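Local coordinates for protein putative tetR-family transcriptional regulator (Streptomyces coelicolor, PDB 3FIW) that probably binds operator DNA through a helix-turn-helix domain and represses transcription, as members of the TetR family do, at residues Ala82-Glu87 with Arg105-Thr110; Arg132-Met137 with His149-Met154. One frame throughout, in Å; residues are numbered along the deposited sequence.

Contact 1: Ala82-Glu87 with Arg105-Thr110; sequences APHAAE and RSFRRT
Ser106 meets the short helix 82-85 first, in the all-helical TetR fold where this helix and the turn after it rest on helix 96-112 of the C-terminal domain. The CB of Ser106 lies in the plane of the His84 imidazole, at its edge, 3.4 Å from His84 CD2. The OG of the same serine turns to the aliphatic part of Glu87, 3.3 Å from Glu87 CG. The next residue, Phe107, puts its CB over a face of the imidazole, toward the rim. The two rings form a T-shaped pair in which the phenyl edge addresses the His84 face, with centroids 5.7 Å apart and planes at 58°. His84 can lie there because its CG is anti to the backbone N (chi1 -165°), and NE2 makes a weak hydrogen bond to Asn103 O. Arg109 contributes loosely: its NH1 stays 4.3 Å from Glu87 OE1, opposite charges too far apart for a salt bridge. Thr110, crossing His84 at about a right angle, packs OG1 against His84 CB. That hydroxyl is already committed within its own helix: Thr110 OG1 donates to Ser106 O at 2.9 Å, from above the carbonyl plane, with Thr110 N on the opposite face.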
loop_
_atom_site.group_PDB
_atom_site.type_symbol
_atom_site.label_atom_id
_atom_site.label_comp_id
_atom_site.label_asym_id
_atom_site.label_seq_id
_atom_site.Cartn_x
_atom_site.Cartn_y
_atom_site.Cartn_z
ATOM N N ALA A 82 -15.220 5.678 9.443
ATOM C CA ALA A 82 -16.651 5.704 9.768
ATOM C C ALA A 82 -17.503 5.497 8.525
ATOM O O ALA A 82 -18.414 4.698 8.577
ATOM C CB ALA A 82 -17.051 6.998 10.500
ATOM N N PRO A 83 -17.199 6.226 7.410
ATOM C CA PRO A 83 -17.974 6.052 6.153
ATOM C C PRO A 83 -17.994 4.598 5.619
ATOM O O PRO A 83 -19.016 4.118 5.127
ATOM C CB PRO A 83 -17.285 7.005 5.153
ATOM C CG PRO A 83 -16.519 8.005 5.997
ATOM C CD PRO A 83 -16.136 7.252 7.271
ATOM N N HIS A 84 -16.893 3.880 5.724
ATOM C CA HIS A 84 -16.930 2.457 5.425
ATOM C C HIS A 84 -17.876 1.667 6.360
ATOM O O HIS A 84 -18.622 0.796 5.906
ATOM C CB HIS A 84 -15.512 1.834 5.400
ATOM C CG HIS A 84 -15.465 0.471 4.765
ATOM N ND1 HIS A 84 -14.908 -0.628 5.389
ATOM C CD2 HIS A 84 -15.931 0.032 3.567
ATOM C CE1 HIS A 84 -15.046 -1.688 4.603
ATOM N NE2 HIS A 84 -15.655 -1.308 3.490
ATOM N N ALA A 85 -17.838 1.990 7.663
ATOM C CA ALA A 85 -18.690 1.343 8.664
ATOM C C ALA A 85 -20.132 1.728 8.534
ATOM O O ALA A 85 -21.017 1.060 9.069
ATOM C CB ALA A 85 -18.194 1.671 10.063
ATOM N N ALA A 86 -20.391 2.839 7.863
ATOM C CA ALA A 86 -21.782 3.267 7.653
ATOM C C ALA A 86 -22.502 2.477 6.556
ATOM O O ALA A 86 -23.695 2.654 6.368
ATOM C CB ALA A 86 -21.840 4.765 7.334
ATOM N N GLU A 87 -21.790 1.625 5.808
ATOM C CA GLU A 87 -22.422 0.905 4.690
ATOM C C GLU A 87 -23.307 -0.230 5.176
ATOM O O GLU A 87 -22.974 -0.860 6.172
ATOM C CB GLU A 87 -21.357 0.341 3.764
ATOM C CG GLU A 87 -20.587 1.412 3.062
ATOM C CD GLU A 87 -21.327 1.951 1.897
ATOM O OE1 GLU A 87 -21.516 1.191 0.926
ATOM O OE2 GLU A 87 -21.711 3.131 1.920
ATOM N N ARG A 105 -14.744 -1.507 -3.215
ATOM C CA ARG A 105 -15.018 -0.135 -3.707
ATOM C C ARG A 105 -15.332 0.819 -2.559
ATOM O O ARG A 105 -14.875 1.959 -2.539
ATOM C CB ARG A 105 -16.117 -0.086 -4.757
ATOM C CG ARG A 105 -15.783 -0.760 -6.108
ATOM C CD ARG A 105 -17.059 -0.919 -6.970
ATOM N NE ARG A 105 -16.704 -1.575 -8.206
ATOM C CZ ARG A 105 -17.437 -2.484 -8.867
ATOM N NH1 ARG A 105 -18.613 -2.880 -8.403
ATOM N NH2 ARG A 105 -16.959 -3.013 -10.017
ATOM N N SER A 106 -16.071 0.357 -1.575
ATOM C CA SER A 106 -16.317 1.197 -0.401
ATOM C C SER A 106 -15.024 1.557 0.348
ATOM O O SER A 106 -14.822 2.718 0.751
ATOM C CB SER A 106 -17.327 0.564 0.568
ATOM O OG SER A 106 -17.552 1.462 1.665
ATOM N N PHE A 107 -14.197 0.543 0.589
ATOM C CA PHE A 107 -12.952 0.713 1.314
ATOM C C PHE A 107 -12.041 1.734 0.617
ATOM O O PHE A 107 -11.479 2.619 1.287
ATOM C CB PHE A 107 -12.240 -0.626 1.427
ATOM C CG PHE A 107 -11.015 -0.592 2.312
ATOM C CD1 PHE A 107 -11.079 -0.098 3.618
ATOM C CD2 PHE A 107 -9.784 -1.074 1.835
ATOM C CE1 PHE A 107 -9.921 -0.123 4.423
ATOM C CE2 PHE A 107 -8.662 -1.088 2.606
ATOM C CZ PHE A 107 -8.723 -0.616 3.904
ATOM N N ARG A 108 -11.863 1.555 -0.700
ATOM C CA ARG A 108 -11.178 2.508 -1.542
ATOM C C ARG A 108 -11.725 3.931 -1.388
ATOM O O ARG A 108 -10.998 4.868 -1.131
ATOM C CB ARG A 108 -11.256 2.074 -3.002
ATOM C CG ARG A 108 -10.456 3.045 -3.912
ATOM C CD ARG A 108 -10.085 2.431 -5.219
ATOM N NE ARG A 108 -9.543 3.419 -6.158
ATOM C CZ ARG A 108 -10.257 4.202 -6.970
ATOM N NH1 ARG A 108 -11.584 4.131 -7.007
ATOM N NH2 ARG A 108 -9.624 5.054 -7.775
ATOM N N ARG A 109 -13.021 4.089 -1.602
ATOM C CA ARG A 109 -13.694 5.366 -1.505
ATOM C C ARG A 109 -13.391 6.004 -0.120
ATOM O O ARG A 109 -13.067 7.197 -0.015
ATOM C CB ARG A 109 -15.202 5.161 -1.729
ATOM C CG ARG A 109 -16.094 6.425 -1.659
ATOM C CD ARG A 109 -17.611 6.063 -1.585
ATOM N NE ARG A 109 -17.967 5.221 -2.724
ATOM C CZ ARG A 109 -18.437 3.970 -2.652
ATOM N NH1 ARG A 109 -18.702 3.391 -1.474
ATOM N NH2 ARG A 109 -18.713 3.322 -3.777
ATOM N N THR A 110 -13.420 5.181 0.920
ATOM C CA THR A 110 -13.166 5.682 2.273
ATOM C C THR A 110 -11.767 6.263 2.386
ATOM O O THR A 110 -11.624 7.374 2.917
ATOM C CB THR A 110 -13.473 4.640 3.337
ATOM O OG1 THR A 110 -14.837 4.219 3.176
ATOM C CG2 THR A 110 -13.357 5.210 4.734
#

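Contact 2: Arg132-Met137 with His149-Met154; sequences RVRRKM and HAQMAM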
loop_
_atom_site.group_PDB
_atom_site.type_symbol
_atom_site.label_atom_id
_atom_site.label_comp_id
_atom_site.label_asym_id
_atom_site.label_seq_id
_atom_site.Cartn_x
_atom_site.Cartn_y
_atom_site.Cartn_z
ATOM N N ARG A 132 -18.745 -6.722 12.546
ATOM C CA ARG A 132 -18.918 -6.469 11.112
ATOM C C ARG A 132 -18.086 -7.413 10.247
ATOM O O ARG A 132 -18.557 -7.886 9.214
ATOM C CB ARG A 132 -18.554 -5.019 10.758
ATOM C CG ARG A 132 -19.568 -3.991 11.225
ATOM C CD ARG A 132 -19.259 -2.605 10.653
ATOM N NE ARG A 132 -19.536 -2.569 9.225
ATOM C CZ ARG A 132 -20.696 -2.211 8.698
ATOM N NH1 ARG A 132 -21.699 -1.823 9.489
ATOM N NH2 ARG A 132 -20.854 -2.238 7.374
ATOM N N VAL A 133 -16.837 -7.662 10.648
ATOM C CA VAL A 133 -15.951 -8.547 9.883
ATOM C C VAL A 133 -16.549 -9.961 9.860
ATOM O O VAL A 133 -16.483 -10.648 8.847
ATOM C CB VAL A 133 -14.509 -8.546 10.454
ATOM C CG1 VAL A 133 -13.638 -9.614 9.778
ATOM C CG2 VAL A 133 -13.867 -7.146 10.325
ATOM N N ARG A 134 -17.157 -10.367 10.972
ATOM C CA ARG A 134 -17.713 -11.711 11.116
ATOM C C ARG A 134 -18.998 -11.864 10.331
ATOM O O ARG A 134 -19.272 -12.936 9.806
ATOM C CB ARG A 134 -17.964 -12.034 12.597
ATOM C CG ARG A 134 -18.479 -13.461 12.909
ATOM C CD ARG A 134 -17.362 -14.510 12.790
ATOM N NE ARG A 134 -17.383 -15.304 11.547
ATOM C CZ ARG A 134 -16.385 -15.379 10.653
ATOM N NH1 ARG A 134 -15.242 -14.699 10.822
ATOM N NH2 ARG A 134 -16.526 -16.158 9.577
ATOM N N ARG A 135 -19.792 -10.797 10.263
ATOM C CA ARG A 135 -21.074 -10.831 9.538
ATOM C C ARG A 135 -20.843 -10.905 8.006
ATOM O O ARG A 135 -21.507 -11.680 7.295
ATOM C CB ARG A 135 -21.973 -9.641 9.917
ATOM C CG ARG A 135 -22.434 -9.625 11.385
ATOM C CD ARG A 135 -23.804 -8.981 11.562
ATOM N NE ARG A 135 -24.055 -8.691 12.977
ATOM C CZ ARG A 135 -24.922 -9.341 13.765
ATOM N NH1 ARG A 135 -25.687 -10.335 13.302
ATOM N NH2 ARG A 135 -25.040 -8.971 15.037
ATOM N N LYS A 136 -19.890 -10.101 7.540
ATOM C CA LYS A 136 -19.427 -10.114 6.152
ATOM C C LYS A 136 -18.883 -11.487 5.788
ATOM O O LYS A 136 -19.249 -12.050 4.765
ATOM C CB LYS A 136 -18.368 -9.034 5.938
ATOM C CG LYS A 136 -18.908 -7.647 5.905
ATOM C CD LYS A 136 -17.776 -6.629 5.733
ATOM C CE LYS A 136 -18.315 -5.216 5.849
ATOM N NZ LYS A 136 -17.193 -4.276 5.713
HETATM N N MSE A 137 -18.032 -12.044 6.646
HETATM C CA MSE A 137 -17.505 -13.373 6.401
HETATM C C MSE A 137 -18.587 -14.444 6.373
HETATM O O MSE A 137 -18.555 -15.291 5.483
HETATM C CB MSE A 137 -16.452 -13.740 7.424
HETATM C CG MSE A 137 -15.483 -14.776 6.893
HETATM SE SE MSE A 137 -14.365 -13.956 5.500
HETATM C CE MSE A 137 -13.381 -12.535 6.469
ATOM N N HIS A 149 -10.798 -19.444 1.523
ATOM C CA HIS A 149 -10.703 -18.572 0.357
ATOM C C HIS A 149 -11.328 -17.178 0.535
ATOM O O HIS A 149 -10.786 -16.203 0.046
ATOM C CB HIS A 149 -11.252 -19.254 -0.879
ATOM C CG HIS A 149 -10.554 -20.525 -1.207
ATOM N ND1 HIS A 149 -9.235 -20.565 -1.589
ATOM C CD2 HIS A 149 -10.983 -21.810 -1.180
ATOM C CE1 HIS A 149 -8.881 -21.821 -1.802
ATOM N NE2 HIS A 149 -9.923 -22.596 -1.554
ATOM N N ALA A 150 -12.457 -17.105 1.245
ATOM C CA ALA A 150 -13.154 -15.846 1.574
ATOM C C ALA A 150 -12.234 -14.968 2.377
ATOM O O ALA A 150 -11.980 -13.830 1.975
ATOM C CB ALA A 150 -14.481 -16.106 2.333
ATOM N N GLN A 151 -11.675 -15.514 3.456
ATOM C CA GLN A 151 -10.693 -14.807 4.294
ATOM C C GLN A 151 -9.485 -14.245 3.519
ATOM O O GLN A 151 -9.141 -13.028 3.630
ATOM C CB GLN A 151 -10.271 -15.703 5.470
ATOM C CG GLN A 151 -10.863 -15.214 6.840
ATOM C CD GLN A 151 -11.534 -16.320 7.685
ATOM O OE1 GLN A 151 -11.281 -17.524 7.496
ATOM N NE2 GLN A 151 -12.399 -15.905 8.632
HETATM N N MSE A 152 -8.860 -15.117 2.717
HETATM C CA MSE A 152 -7.706 -14.719 1.867
HETATM C C MSE A 152 -8.045 -13.632 0.870
HETATM O O MSE A 152 -7.310 -12.637 0.794
HETATM C CB MSE A 152 -7.093 -15.928 1.190
HETATM C CG MSE A 152 -6.658 -16.991 2.223
HETATM SE SE MSE A 152 -5.217 -16.326 3.381
HETATM C CE MSE A 152 -6.193 -15.716 4.923
ATOM N N ALA A 153 -9.172 -13.800 0.161
ATOM C CA ALA A 153 -9.719 -12.801 -0.767
ATOM C C ALA A 153 -9.942 -11.473 -0.118
ATOM O O ALA A 153 -9.484 -10.402 -0.646
ATOM C CB ALA A 153 -11.033 -13.297 -1.392
HETATM N N MSE A 154 -10.607 -11.523 1.031
HETATM C CA MSE A 154 -10.821 -10.309 1.816
HETATM C C MSE A 154 -9.537 -9.621 2.246
HETATM O O MSE A 154 -9.458 -8.416 2.171
HETATM C CB MSE A 154 -11.673 -10.610 3.039
HETATM C CG MSE A 154 -13.050 -11.065 2.658
HETATM SE SE MSE A 154 -14.222 -9.581 2.225
HETATM C CE MSE A 154 -14.495 -8.942 4.045
#
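Met137, a selenomethionine, reaches from helix 130-142 to Ala150 and Gln151 of helix 147-170, two consecutive helices of the TetR C-terminal domain. Their short segments run at 123° to each other, and an axis separation of 11.3 Å is bridged mainly by the long side chains of Met137, Gln151 and Met154, with Ala150 supplying a short methyl. The tight part is apolar. Met137 CG stands anti to the backbone N (chi1 -155°), and bends at chi2 and chi3 then curl the chain so that SE comes 3.8 Å from Ala150 CB and CE 3.7 Å from Gln151 CG. Met154, also selenomethionine, slides past Met137 in the opposite direction; Met137 CE lies 4.1 Å from Met154 CG. Leu140 touches both Ala150 and Met154, and Phe100 of helix 96-112 touches Met154, extending this apolar patch.

The other side is polar and looser. Arg134 leaves its backbone pointing away, but its bent chain brings NH1 to 3.8 Å from Gln151 NE2, which sits at the guanidinium edge, near its plane. Two donors face each other here, with the guanidinium and amide planes 54° apart, and no hydrogen bond joins them. Glu147 OE2 serves both, in a salt bridge with Arg134 NH2 and a weak hydrogen bond from Gln151 NE2. An alanine in place of Gln151 would probably open a gap beside the Met137 methyl and cost Glu147 that weak bond. The amide nitrogen also touches the aliphatic part of Met137: Gln151 NE2 lies 3.7 Å from Met137 CG.

How the contacts relate
Contacts 1 and 2 follow one another along the chain, their centres about 16 Å apart, and meet through helix 130-142. Arg132 NH2 is 2.8 Å from Glu87 O, a probable hydrogen bond that ties the turn after helix 82-85 to segment 132-137. Lys136 adds a second link: its NZ lies 3.5 Å from His84 CE1, in packing, and it hydrogen-bonds to Asn103 OD1 on helix 96-112. Helix 96-112 therefore serves both contacts. Each also touches the second subunit, contact 1 by Arg105 in a salt bridge with Glu194 of that subunit, contact 2 by His149 stacked on its His207.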